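Local atomic coordinates of gamma-glutamyl-gamma-aminobutyrate hydrolase PuuD (Escherichia coli, PDB entry 6VTV), a protein that hydrolyses the gamma-glutamyl linkage of gamma-glutamyl-gamma-aminobutyrate, releasing 4-aminobutanoate and glutamate in the last step of putrescine degradation. Residues Ala102-Ala107 with Val125-Gly130. Residues are numbered along the deposited sequence; the frame is centred on the assembly and turned at random.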
loop_
_atom_site.group_PDB
_atom_site.type_symbol
_atom_site.label_atom_id
_atom_site.label_comp_id
_atom_site.label_asym_id
_atom_site.label_seq_id
_atom_site.Cartn_x
_atom_site.Cartn_y
_atom_site.Cartn_z
ATOM N N ALA B 102 17.512 -1.805 -0.741
ATOM C CA ALA B 102 17.521 -3.240 -0.480
ATOM C C ALA B 102 16.823 -4.010 -1.596
ATOM O O ALA B 102 17.324 -5.041 -2.058
ATOM C CB ALA B 102 16.867 -3.532 0.871
ATOM N N ILE B 103 15.667 -3.521 -2.047
ATOM C CA ILE B 103 14.901 -4.285 -3.025
ATOM C C ILE B 103 15.503 -4.170 -4.424
ATOM O O ILE B 103 15.333 -5.077 -5.247
ATOM C CB ILE B 103 13.423 -3.859 -2.997
ATOM C CG1 ILE B 103 12.541 -4.979 -3.554
ATOM C CG2 ILE B 103 13.208 -2.562 -3.765
ATOM C CD1 ILE B 103 11.094 -4.879 -3.138
ATOM N N ILE B 104 16.219 -3.083 -4.723
ATOM C CA ILE B 104 16.908 -2.991 -6.008
ATOM C C ILE B 104 18.039 -4.010 -6.074
ATOM O O ILE B 104 18.127 -4.802 -7.019
ATOM C CB ILE B 104 17.430 -1.562 -6.248
ATOM C CG1 ILE B 104 16.279 -0.595 -6.528
ATOM C CG2 ILE B 104 18.418 -1.546 -7.406
ATOM C CD1 ILE B 104 16.701 0.860 -6.491
ATOM N N ASN B 105 18.916 -4.006 -5.065
ATOM C CA ASN B 105 20.041 -4.938 -5.040
ATOM C C ASN B 105 19.565 -6.383 -5.095
ATOM O O ASN B 105 20.170 -7.220 -5.776
ATOM C CB ASN B 105 20.879 -4.709 -3.783
ATOM C CG ASN B 105 21.723 -3.455 -3.863
ATOM O OD1 ASN B 105 22.416 -3.221 -4.853
ATOM N ND2 ASN B 105 21.667 -2.639 -2.817
ATOM N N ALA B 106 18.484 -6.694 -4.380
ATOM C CA ALA B 106 17.957 -8.054 -4.396
ATOM C C ALA B 106 17.379 -8.407 -5.760
ATOM O O ALA B 106 17.609 -9.509 -6.270
ATOM C CB ALA B 106 16.903 -8.214 -3.303
ATOM N N ALA B 107 16.633 -7.484 -6.370
ATOM C CA ALA B 107 16.032 -7.766 -7.669
ATOM C C ALA B 107 17.078 -7.855 -8.773
ATOM O O ALA B 107 16.863 -8.552 -9.771
ATOM C CB ALA B 107 14.989 -6.703 -8.014
ATOM N N VAL B 125 20.238 4.852 -9.945
ATOM C CA VAL B 125 21.577 5.389 -10.162
ATOM C C VAL B 125 22.404 5.289 -8.887
ATOM O O VAL B 125 23.574 4.887 -8.917
ATOM C CB VAL B 125 21.490 6.840 -10.672
ATOM C CG1 VAL B 125 22.860 7.500 -10.657
ATOM C CG2 VAL B 125 20.891 6.871 -12.071
ATOM N N VAL B 126 21.807 5.633 -7.745
ATOM C CA VAL B 126 22.550 5.607 -6.490
ATOM C C VAL B 126 22.813 4.171 -6.048
ATOM O O VAL B 126 23.891 3.858 -5.528
ATOM C CB VAL B 126 21.800 6.411 -5.412
ATOM C CG1 VAL B 126 22.452 6.226 -4.049
ATOM C CG2 VAL B 126 21.765 7.884 -5.786
ATOM N N ALA B 127 21.847 3.273 -6.261
ATOM C CA ALA B 127 22.000 1.902 -5.782
ATOM C C ALA B 127 23.131 1.172 -6.493
ATOM O O ALA B 127 23.752 0.275 -5.911
ATOM C CB ALA B 127 20.691 1.131 -5.949
ATOM N N THR B 128 23.420 1.538 -7.740
ATOM C CA THR B 128 24.444 0.867 -8.527
ATOM C C THR B 128 25.780 1.600 -8.507
ATOM O O THR B 128 26.677 1.250 -9.281
ATOM C CB THR B 128 23.962 0.684 -9.967
ATOM O OG1 THR B 128 23.441 1.925 -10.461
ATOM C CG2 THR B 128 22.871 -0.377 -10.023
ATOM N N GLY B 129 25.937 2.597 -7.641
ATOM C CA GLY B 129 27.209 3.263 -7.452
ATOM C C GLY B 129 27.324 4.657 -8.031
ATOM O O GLY B 129 28.425 5.218 -8.024
ATOM N N GLY B 130 26.234 5.237 -8.530
ATOM C CA GLY B 130 26.265 6.558 -9.120
ATOM C C GLY B 130 26.001 7.655 -8.107
ATOM O O GLY B 130 25.955 7.436 -6.894
HETATM O O HOH W 1 23.436 -0.331 -3.511
HETATM O O HOH W 2 25.155 -2.388 -5.010
#
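Ala127 sets its single methyl against the CG2 methyl and the CD1 end of Ile104, the apolar side-chain contact between 102-107 and 125-130. Both CB atoms point across the gap. Ile104 CG2, anti to the backbone N (chi1 -71° for CG1), comes to 3.8 Å from Ala127 CB, while the extended CG1 arm carries CD1 to 4.0 Å from the same Ala127 CB, so the methyl meets both branches of the isoleucine. The next residue, Asn105, leans its amide toward the carbonyl of Ala127: Asn105 OD1 stays 3.9 Å from Ala127 O, as two acceptors would. Two waters may link them. One accepts from Asn105 ND2 (3.0 Å), the other donates to Asn105 OD1 (2.9 Å); each may also bridge to Ala127 O, although other acceptors compete for the protons of both. That carbonyl lies where its helix ends in a Schellman motif: Gly129, with positive phi, is the C-prime residue, and Gly130 N bonds to Val125 O at 2.7 Å. The contact is packing away from the annotated sites of this class I glutamine amidotransferase-like fold. Helix 94-109 links parallel strands 68-71 and 114-117 as a beta-alpha-beta crossover; helix 119-127 directly follows the predicted nucleophile, Cys118. Ile104 also packs on Leu71 of strand 68-71, Ala127 touches Met101 of helix 94-109, and Thr128 reaches Leu198 of strand 198-203.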